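Local structure of D-aminoacyl-tRNA deacylase 1 (Homo sapiens, 2OKV) at residues 5-10 with 52-57; 101-106 with 125-130; 56-61 with 68-73. The protein removes D-amino acids, and glycine mischarged onto tRNA(Ala), from aminoacyl-tRNAs as a homodimeric editing enzyme, and may act as an ATPase in DNA replication. One frame throughout, in Å; residues are numbered along the deposited sequence.

Contact 1: residues 5-10 with 52-57; sequences VQRVTR and LRVFED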
loop_
_atom_site.group_PDB
_atom_site.type_symbol
_atom_site.label_atom_id
_atom_site.label_comp_id
_atom_site.label_asym_id
_atom_site.label_seq_id
_atom_site.Cartn_x
_atom_site.Cartn_y
_atom_site.Cartn_z
ATOM N N VAL B 5 4.192 -3.050 -2.323
ATOM C CA VAL B 5 4.682 -2.699 -3.641
ATOM C C VAL B 5 3.494 -2.268 -4.491
ATOM O O VAL B 5 2.494 -2.998 -4.623
ATOM C CB VAL B 5 5.399 -3.906 -4.295
ATOM C CG1 VAL B 5 5.816 -3.574 -5.702
ATOM C CG2 VAL B 5 6.628 -4.330 -3.468
ATOM N N GLN B 6 3.575 -1.064 -5.040
ATOM C CA GLN B 6 2.497 -0.568 -5.898
ATOM C C GLN B 6 3.044 -0.291 -7.289
ATOM O O GLN B 6 4.060 0.385 -7.427
ATOM C CB GLN B 6 1.874 0.705 -5.310
ATOM C CG GLN B 6 1.118 0.455 -3.996
ATOM C CD GLN B 6 0.562 1.727 -3.372
ATOM O OE1 GLN B 6 -0.488 2.234 -3.788
ATOM N NE2 GLN B 6 1.239 2.219 -2.315
ATOM N N ARG B 7 2.371 -0.802 -8.313
ATOM C CA ARG B 7 2.784 -0.542 -9.688
ATOM C C ARG B 7 2.345 0.870 -10.026
ATOM O O ARG B 7 1.194 1.222 -9.812
ATOM C CB ARG B 7 2.139 -1.536 -10.659
ATOM C CG ARG B 7 2.507 -1.294 -12.126
ATOM C CD ARG B 7 1.922 -2.336 -13.063
ATOM N NE ARG B 7 0.488 -2.136 -13.271
ATOM C CZ ARG B 7 -0.275 -2.892 -14.050
ATOM N NH1 ARG B 7 0.246 -3.938 -14.688
ATOM N NH2 ARG B 7 -1.572 -2.612 -14.175
ATOM N N VAL B 8 3.251 1.673 -10.575
ATOM C CA VAL B 8 2.928 3.085 -10.831
ATOM C C VAL B 8 3.108 3.511 -12.295
ATOM O O VAL B 8 3.989 2.971 -13.006
ATOM C CB VAL B 8 3.725 4.035 -9.892
ATOM C CG1 VAL B 8 3.383 3.760 -8.425
ATOM C CG2 VAL B 8 5.235 3.934 -10.133
ATOM N N THR B 9 2.290 4.468 -12.755
ATOM C CA THR B 9 2.652 5.120 -14.015
ATOM C C THR B 9 3.634 6.262 -13.737
ATOM O O THR B 9 4.439 6.603 -14.590
ATOM C CB THR B 9 1.455 5.555 -14.929
ATOM O OG1 THR B 9 1.144 6.920 -14.709
ATOM C CG2 THR B 9 0.261 4.718 -14.719
ATOM N N ARG B 10 3.588 6.801 -12.515
ATOM C CA ARG B 10 4.588 7.731 -12.019
ATOM C C ARG B 10 4.498 7.826 -10.490
ATOM O O ARG B 10 3.517 7.414 -9.900
ATOM C CB ARG B 10 4.430 9.122 -12.667
ATOM C CG ARG B 10 3.063 9.770 -12.444
ATOM C CD ARG B 10 2.938 11.148 -13.111
ATOM N NE ARG B 10 3.127 11.106 -14.565
ATOM C CZ ARG B 10 2.199 10.763 -15.463
ATOM N NH1 ARG B 10 0.970 10.422 -15.084
ATOM N NH2 ARG B 10 2.501 10.780 -16.752
ATOM N N LEU B 52 9.806 -9.436 -9.060
ATOM C CA LEU B 52 8.346 -9.438 -8.990
ATOM C C LEU B 52 7.707 -9.080 -10.343
ATOM O O LEU B 52 7.861 -7.954 -10.839
ATOM C CB LEU B 52 7.885 -8.432 -7.935
ATOM C CG LEU B 52 6.559 -8.538 -7.157
ATOM C CD1 LEU B 52 5.915 -7.169 -7.026
ATOM C CD2 LEU B 52 5.594 -9.571 -7.654
ATOM N N ARG B 53 6.961 -10.027 -10.894
ATOM C CA ARG B 53 6.355 -9.903 -12.226
ATOM C C ARG B 53 5.002 -9.187 -12.173
ATOM O O ARG B 53 3.941 -9.818 -12.095
ATOM C CB ARG B 53 6.156 -11.280 -12.860
ATOM C CG ARG B 53 7.418 -12.036 -13.284
ATOM C CD ARG B 53 7.042 -13.520 -13.616
ATOM N NE ARG B 53 7.666 -13.998 -14.842
ATOM C CZ ARG B 53 7.018 -14.588 -15.854
ATOM N NH1 ARG B 53 5.699 -14.795 -15.810
ATOM N NH2 ARG B 53 7.694 -14.970 -16.927
ATOM N N VAL B 54 5.058 -7.868 -12.261
ATOM C CA VAL B 54 3.883 -7.038 -12.119
ATOM C C VAL B 54 3.526 -6.324 -13.440
ATOM O O VAL B 54 2.495 -5.648 -13.550
ATOM C CB VAL B 54 4.146 -6.089 -10.923
ATOM C CG1 VAL B 54 4.201 -4.633 -11.321
ATOM C CG2 VAL B 54 3.238 -6.402 -9.768
ATOM N N PHE B 55 4.379 -6.505 -14.448
ATOM C CA PHE B 55 4.215 -5.828 -15.742
ATOM C C PHE B 55 3.814 -6.766 -16.875
ATOM O O PHE B 55 4.051 -7.975 -16.806
ATOM C CB PHE B 55 5.491 -5.053 -16.097
ATOM C CG PHE B 55 5.848 -4.004 -15.080
ATOM C CD1 PHE B 55 6.828 -4.246 -14.116
ATOM C CD2 PHE B 55 5.177 -2.779 -15.063
ATOM C CE1 PHE B 55 7.132 -3.278 -13.138
ATOM C CE2 PHE B 55 5.482 -1.797 -14.095
ATOM C CZ PHE B 55 6.456 -2.060 -13.128
ATOM N N GLU B 56 3.197 -6.191 -17.912
ATOM C CA GLU B 56 2.808 -6.938 -19.118
ATOM C C GLU B 56 3.966 -7.059 -20.120
ATOM O O GLU B 56 4.870 -6.222 -20.125
ATOM C CB GLU B 56 1.638 -6.243 -19.825
ATOM C CG GLU B 56 0.409 -5.967 -18.971
ATOM C CD GLU B 56 -0.625 -5.085 -19.690
ATOM O OE1 GLU B 56 -0.437 -4.769 -20.891
ATOM O OE2 GLU B 56 -1.635 -4.711 -19.052
ATOM N N ASP B 57 3.932 -8.096 -20.955
ATOM C CA ASP B 57 4.782 -8.170 -22.153
ATOM C C ASP B 57 4.151 -7.403 -23.333
ATOM O O ASP B 57 3.086 -6.809 -23.180
ATOM C CB ASP B 57 5.123 -9.628 -22.520
ATOM C CG ASP B 57 3.920 -10.431 -23.018
ATOM O OD1 ASP B 57 2.817 -9.865 -23.223
ATOM O OD2 ASP B 57 4.088 -11.652 -23.219
HETATM O O HOH W 1 -1.414 -5.550 -16.157
#
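Arg7, on strand 2-8 of the mixed five-stranded sheet of this D-aminoacyl-tRNA deacylase, lies across Val54 and Phe55, which together form a classic beta bulge facing Lys65 in the small two-stranded sheet 53-55/65-66. The closely packed part is apolar, with Val5, Leu52, Val54 and Phe55 all buried. Arg7 runs straight out from its strand, CG anti to the backbone N (chi1 179°), and bends only at chi3, which brings its methylenes alongside the bulge. Its CD comes to 3.7 Å from Val54 CG1, and its CG to 3.6 Å from Phe55 CE2. The same Val54 CG1 sits over the centre of the Phe55 ring, 3.7 Å above the plane, so methyl, ring and arginine stem pack as one cluster. Ile27 and Val141, on the strands flanking 2-8, also touch Val54, while Tyr72 meets the Phe55 ring edge-to-face. Toward helix 39-51 the contact thins to one methyl pair, Val5 CG1 to Leu52 CD1 at 3.8 Å, the two side chains sliding past each other. Val5 lies beside the magnesium site of Val4 and Cys28, its side chain about 5 Å from the ion.

The looser side is polar and more open to solvent, Arg7 and Glu56 being partly exposed. Arg7 NH1 donates to Val54 O at 3.0 Å, bent to 139° at the hydrogen, with the oxygen 28° out of the guanidinium plane. NH2 donates to Asp138 O, so two backbone carbonyls hold the group's rotation. Glu56 does not reach the arginine directly: a water, lying in plane at the guanidinium edge, bridges the opposite charges, accepting from Arg7 NH1 at 2.7 Å and donating to Glu56 OE2 at 3.0 Å.

Contact 2: residues 101-106 with 125-130; sequences QAEGFY and GKFGAY
Phe127, second residue of the type I beta turn Lys126-Ala129, pushes its ring against one side of helix 99-116, where Ala102, Glu103 and Tyr106 receive it. With CG anti to the backbone N (chi1 -174°), the ring stands out from the turn toward the helix. Glu103 crosses one face obliquely: its CA makes a CH-pi contact 3.9 Å from the ring centroid and 17° off the normal, displaced toward the rim. The rest of that side chain continues over the phenyl group, CB lying 3.7 Å from Phe127 CE2. Its carboxylate, inclined by only 22° to the ring, ends near the stem of the phenylalanine, with Glu103 OE2 3.6 Å from Phe127 CB. The far end of the ring reaches the helix backbone, Phe127 CZ being 3.6 Å from Glu103 N, and also the methyl of Ala102, with CZ to CB at 4.0 Å.

The turn belongs to the loop that carries the chain from strand 122-124, an outermost strand of the five-stranded sheet within this chain, to strand 131-137 of the three-stranded one; Phe127 therefore ties this crossing between sheets to the long helix. Ser78 of strand 73-78 adds a contact to its ring. The aromatic neighbour, Tyr106, slides past in the opposite direction: its CD2 is 3.8 Å from Phe127 CD1 and the ring centroids are 5.8 Å apart, the planes meeting obliquely. Tyr106 is held at its other end by a hydrogen bond from OH to Asp124 OD1, just before the loop. Beyond the turn, Tyr130 hydrogen-bonds Asp138 of the second subunit and packs on Gly139 of that subunit, part of the Gly-cisPro motif probably responsible for rejecting L-amino acids.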
loop_
_atom_site.group_PDB
_atom_site.type_symbol
_atom_site.label_atom_id
_atom_site.label_comp_id
_atom_site.label_asym_id
_atom_site.label_seq_id
_atom_site.Cartn_x
_atom_site.Cartn_y
_atom_site.Cartn_z
ATOM N N GLN B 101 19.377 2.453 14.143
ATOM C CA GLN B 101 19.845 1.308 13.375
ATOM C C GLN B 101 19.134 1.223 12.033
ATOM O O GLN B 101 19.755 0.853 11.029
ATOM C CB GLN B 101 19.674 -0.004 14.146
ATOM C CG GLN B 101 20.386 -1.191 13.476
ATOM C CD GLN B 101 19.948 -2.552 14.011
ATOM O OE1 GLN B 101 19.402 -2.658 15.112
ATOM N NE2 GLN B 101 20.196 -3.604 13.231
ATOM N N ALA B 102 17.838 1.553 12.021
ATOM C CA ALA B 102 17.025 1.446 10.813
ATOM C C ALA B 102 17.556 2.294 9.662
ATOM O O ALA B 102 17.476 1.865 8.532
ATOM C CB ALA B 102 15.537 1.778 11.085
ATOM N N GLU B 103 18.087 3.488 9.941
ATOM C CA GLU B 103 18.615 4.315 8.853
ATOM C C GLU B 103 19.790 3.624 8.159
ATOM O O GLU B 103 19.829 3.545 6.934
ATOM C CB GLU B 103 19.030 5.724 9.304
ATOM C CG GLU B 103 19.360 6.582 8.073
ATOM C CD GLU B 103 19.282 8.075 8.304
ATOM O OE1 GLU B 103 19.451 8.528 9.453
ATOM O OE2 GLU B 103 19.054 8.793 7.306
ATOM N N GLY B 104 20.737 3.126 8.952
ATOM C CA GLY B 104 21.832 2.319 8.418
ATOM C C GLY B 104 21.375 1.096 7.647
ATOM O O GLY B 104 21.876 0.814 6.549
ATOM N N PHE B 105 20.422 0.356 8.210
ATOM C CA PHE B 105 19.891 -0.832 7.528
ATOM C C PHE B 105 19.247 -0.452 6.187
ATOM O O PHE B 105 19.547 -1.062 5.148
ATOM C CB PHE B 105 18.887 -1.563 8.423
ATOM C CG PHE B 105 18.483 -2.924 7.906
ATOM C CD1 PHE B 105 18.863 -4.072 8.581
ATOM C CD2 PHE B 105 17.716 -3.055 6.743
ATOM C CE1 PHE B 105 18.502 -5.329 8.108
ATOM C CE2 PHE B 105 17.353 -4.315 6.255
ATOM C CZ PHE B 105 17.750 -5.450 6.942
ATOM N N TYR B 106 18.371 0.554 6.218
ATOM C CA TYR B 106 17.730 1.100 5.020
ATOM C C TYR B 106 18.754 1.518 3.953
ATOM O O TYR B 106 18.630 1.145 2.774
ATOM C CB TYR B 106 16.824 2.297 5.392
ATOM C CG TYR B 106 16.055 2.823 4.210
ATOM C CD1 TYR B 106 15.026 2.058 3.654
ATOM C CD2 TYR B 106 16.349 4.067 3.631
ATOM C CE1 TYR B 106 14.310 2.490 2.566
ATOM C CE2 TYR B 106 15.615 4.509 2.486
ATOM C CZ TYR B 106 14.603 3.698 1.981
ATOM O OH TYR B 106 13.844 4.040 0.868
ATOM N N GLY B 125 13.026 8.273 -0.942
ATOM C CA GLY B 125 12.479 9.406 -0.212
ATOM C C GLY B 125 13.595 10.035 0.599
ATOM O O GLY B 125 14.777 9.916 0.248
ATOM N N LYS B 126 13.225 10.692 1.698
ATOM C CA LYS B 126 14.193 11.241 2.646
ATOM C C LYS B 126 13.906 10.614 4.009
ATOM O O LYS B 126 12.940 10.984 4.679
ATOM C CB LYS B 126 14.116 12.781 2.702
ATOM C CG LYS B 126 15.177 13.415 3.616
ATOM C CD LYS B 126 15.453 14.925 3.359
ATOM C CE LYS B 126 14.184 15.775 3.227
ATOM N NZ LYS B 126 14.474 17.259 3.069
ATOM N N PHE B 127 14.750 9.656 4.398
ATOM C CA PHE B 127 14.515 8.801 5.580
ATOM C C PHE B 127 13.845 9.429 6.826
ATOM O O PHE B 127 12.893 8.878 7.353
ATOM C CB PHE B 127 15.791 8.057 6.005
ATOM C CG PHE B 127 15.556 7.062 7.109
ATOM C CD1 PHE B 127 15.193 5.749 6.812
ATOM C CD2 PHE B 127 15.665 7.445 8.444
ATOM C CE1 PHE B 127 14.941 4.832 7.817
ATOM C CE2 PHE B 127 15.422 6.527 9.472
ATOM C CZ PHE B 127 15.062 5.217 9.156
ATOM N N GLY B 128 14.313 10.545 7.322
ATOM C CA GLY B 128 13.699 11.020 8.583
ATOM C C GLY B 128 12.453 11.895 8.461
ATOM O O GLY B 128 11.831 12.264 9.472
ATOM N N ALA B 129 12.090 12.221 7.224
ATOM C CA ALA B 129 11.323 13.434 6.956
ATOM C C ALA B 129 9.836 13.185 6.857
ATOM O O ALA B 129 9.396 12.073 6.609
ATOM C CB ALA B 129 11.832 14.101 5.674
ATOM N N TYR B 130 9.066 14.240 7.053
ATOM C CA TYR B 130 7.637 14.182 6.828
ATOM C C TYR B 130 7.404 14.415 5.337
ATOM O O TYR B 130 7.558 15.533 4.831
ATOM C CB TYR B 130 6.932 15.209 7.707
ATOM C CG TYR B 130 5.435 15.309 7.550
ATOM C CD1 TYR B 130 4.667 14.217 7.140
ATOM C CD2 TYR B 130 4.774 16.495 7.860
ATOM C CE1 TYR B 130 3.294 14.314 7.010
ATOM C CE2 TYR B 130 3.388 16.602 7.725
ATOM C CZ TYR B 130 2.662 15.501 7.312
ATOM O OH TYR B 130 1.301 15.604 7.182
#

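Contact 3: residues 56-61 with 68-73; sequences EDESGK and MDKQYE
Lys70 NZ carries the contact between the loop 56-61 and the short helix 67-70: this ammonium donates to the backbone O of Glu56 at 3.1 Å, approaching almost in line with the carbonyl (161° at the oxygen). A second, weaker partner is Glu58, whose OE2 makes a long salt bridge to Lys70 NZ at 3.7 Å, its chain bent at chi2 to bring the carboxylate nearer.

Two parts of the lysine do different work. Its CB rests over the centre of the Tyr72 ring, 3.4 Å above the plane, covering one face; farther out, bends at both chi2 and chi3 (-63° and -82°) bring NZ round to Glu56 O. Lys70 is the last residue of the short, weakly bonded helix, which a Schellman motif ends with Gln71, of positive phi, as its C-prime residue.

On the other side the carbonyl is presented by a loop that is largely braced by its own bonds. Asp57 begins a type I beta turn to Gly60, closed by Gly60 N to Asp57 O at 2.9 Å. Gly60 N is shared between that oxygen and Asp57 OD1, also at 2.9 Å and nearly along the C-O axis of the carboxylate; this second bond makes an Asx motif. OD1 takes Lys61 N as well, at 2.9 Å, from above the carboxylate plane. Asp57 N to Lys61 O, at 3.2 Å, shuts the base of the loop. Gly60 has a positive phi, a conformation glycine adopts readily.

Since the ammonium has one firm bond to a neutral carbonyl and just a long one to a carboxylate, on the protein surface, the charge attraction to Glu58 is probably modest and screened by solvent.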
loop_
_atom_site.group_PDB
_atom_site.type_symbol
_atom_site.label_atom_id
_atom_site.label_comp_id
_atom_site.label_asym_id
_atom_site.label_seq_id
_atom_site.Cartn_x
_atom_site.Cartn_y
_atom_site.Cartn_z
ATOM N N GLU B 56 3.197 -6.191 -17.912
ATOM C CA GLU B 56 2.808 -6.938 -19.118
ATOM C C GLU B 56 3.966 -7.059 -20.120
ATOM O O GLU B 56 4.870 -6.222 -20.125
ATOM C CB GLU B 56 1.638 -6.243 -19.825
ATOM C CG GLU B 56 0.409 -5.967 -18.971
ATOM C CD GLU B 56 -0.625 -5.085 -19.690
ATOM O OE1 GLU B 56 -0.437 -4.769 -20.891
ATOM O OE2 GLU B 56 -1.635 -4.711 -19.052
ATOM N N ASP B 57 3.932 -8.096 -20.955
ATOM C CA ASP B 57 4.782 -8.170 -22.153
ATOM C C ASP B 57 4.151 -7.403 -23.333
ATOM O O ASP B 57 3.086 -6.809 -23.180
ATOM C CB ASP B 57 5.123 -9.628 -22.520
ATOM C CG ASP B 57 3.920 -10.431 -23.018
ATOM O OD1 ASP B 57 2.817 -9.865 -23.223
ATOM O OD2 ASP B 57 4.088 -11.652 -23.219
ATOM N N GLU B 58 4.812 -7.404 -24.493
ATOM C CA GLU B 58 4.335 -6.629 -25.651
ATOM C C GLU B 58 2.981 -7.081 -26.194
ATOM O O GLU B 58 2.207 -6.256 -26.687
ATOM C CB GLU B 58 5.387 -6.565 -26.771
ATOM C CG GLU B 58 6.164 -5.242 -26.781
ATOM C CD GLU B 58 6.795 -4.909 -25.429
ATOM O OE1 GLU B 58 7.805 -5.559 -25.066
ATOM O OE2 GLU B 58 6.297 -3.995 -24.731
ATOM N N SER B 59 2.709 -8.388 -26.102
ATOM C CA SER B 59 1.394 -8.945 -26.444
ATOM C C SER B 59 0.308 -8.471 -25.471
ATOM O O SER B 59 -0.872 -8.410 -25.828
ATOM C CB SER B 59 1.446 -10.475 -26.459
ATOM O OG SER B 59 2.385 -10.905 -27.448
ATOM N N GLY B 60 0.715 -8.147 -24.243
ATOM C CA GLY B 60 -0.208 -7.652 -23.224
ATOM C C GLY B 60 -0.615 -8.673 -22.170
ATOM O O GLY B 60 -1.528 -8.390 -21.329
ATOM N N LYS B 61 0.055 -9.852 -22.219
ATOM C CA LYS B 61 -0.079 -10.873 -21.175
ATOM C C LYS B 61 0.326 -10.271 -19.822
ATOM O O LYS B 61 1.395 -9.677 -19.702
ATOM C CB LYS B 61 0.832 -12.056 -21.485
ATOM C CG LYS B 61 0.344 -13.440 -20.773
ATOM C CD LYS B 61 1.545 -14.216 -20.124
ATOM C CE LYS B 61 2.713 -14.366 -21.174
ATOM N NZ LYS B 61 4.076 -14.596 -20.521
ATOM N N MET B 68 12.878 -4.994 -13.712
ATOM C CA MET B 68 14.184 -5.099 -14.367
ATOM C C MET B 68 14.052 -5.534 -15.824
ATOM O O MET B 68 14.809 -5.070 -16.680
ATOM C CB MET B 68 15.097 -6.088 -13.641
ATOM C CG MET B 68 15.603 -5.622 -12.308
ATOM S SD MET B 68 17.053 -6.540 -11.756
ATOM C CE MET B 68 18.001 -6.806 -13.254
ATOM N N ASP B 69 13.110 -6.439 -16.095
ATOM C CA ASP B 69 12.789 -6.843 -17.468
ATOM C C ASP B 69 12.391 -5.633 -18.307
ATOM O O ASP B 69 12.750 -5.543 -19.487
ATOM C CB ASP B 69 11.636 -7.855 -17.488
ATOM C CG ASP B 69 12.020 -9.198 -16.901
ATOM O OD1 ASP B 69 13.214 -9.569 -16.980
ATOM O OD2 ASP B 69 11.126 -9.880 -16.358
ATOM N N LYS B 70 11.636 -4.719 -17.688
ATOM C CA LYS B 70 11.106 -3.541 -18.371
ATOM C C LYS B 70 12.091 -2.375 -18.386
ATOM O O LYS B 70 11.871 -1.381 -19.093
ATOM C CB LYS B 70 9.797 -3.080 -17.714
ATOM C CG LYS B 70 8.662 -4.089 -17.726
ATOM C CD LYS B 70 8.228 -4.437 -19.152
ATOM C CE LYS B 70 7.274 -3.397 -19.729
ATOM N NZ LYS B 70 6.742 -3.880 -21.057
ATOM N N GLN B 71 13.173 -2.505 -17.615
ATOM C CA GLN B 71 14.103 -1.416 -17.359
ATOM C C GLN B 71 13.330 -0.195 -16.854
ATOM O O GLN B 71 13.564 0.928 -17.284
ATOM C CB GLN B 71 14.956 -1.089 -18.599
ATOM C CG GLN B 71 15.889 -2.223 -19.048
ATOM C CD GLN B 71 17.198 -2.304 -18.250
ATOM O OE1 GLN B 71 17.537 -3.361 -17.708
ATOM N NE2 GLN B 71 17.949 -1.192 -18.193
ATOM N N TYR B 72 12.398 -0.450 -15.934
ATOM C CA TYR B 72 11.586 0.593 -15.336
ATOM C C TYR B 72 12.239 1.050 -14.023
ATOM O O TYR B 72 13.306 0.549 -13.641
ATOM C CB TYR B 72 10.146 0.107 -15.117
ATOM C CG TYR B 72 9.246 0.144 -16.352
ATOM C CD1 TYR B 72 7.970 -0.430 -16.326
ATOM C CD2 TYR B 72 9.663 0.755 -17.541
ATOM C CE1 TYR B 72 7.128 -0.388 -17.441
ATOM C CE2 TYR B 72 8.834 0.789 -18.671
ATOM C CZ TYR B 72 7.567 0.222 -18.605
ATOM O OH TYR B 72 6.741 0.262 -19.714
ATOM N N GLU B 73 11.614 2.003 -13.345
ATOM C CA GLU B 73 12.232 2.619 -12.161
ATOM C C GLU B 73 11.639 2.077 -10.867
ATOM O O GLU B 73 10.590 1.420 -10.875
ATOM C CB GLU B 73 12.096 4.143 -12.200
ATOM C CG GLU B 73 12.994 4.839 -13.227
ATOM C CD GLU B 73 12.532 6.265 -13.524
ATOM O OE1 GLU B 73 13.244 7.226 -13.160
ATOM O OE2 GLU B 73 11.441 6.417 -14.119
#

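Overall arrangement
Contacts 1 and 3 are neighbours, with centres 8 Å apart on the same side of the chain's centre; they share Glu56 and Asp57, and Phe55 of the first packs on Lys70 and Tyr72 of the second. Contact 2 lies across the chain's centre, 24 Å from the centre of contact 1 and 30 Å from that of contact 3. Contact 1 is buried and joins the main sheet to a bulged strand through methyls, an arginine stem and a carbonyl bond. Contact 2, partly buried, relies on aromatic and CH-pi packing of a loop on a helix, without hydrogen bonds. Contact 3, on the surface, is polar across its segments. Both 1 and 2 border the second subunit; 3 does not.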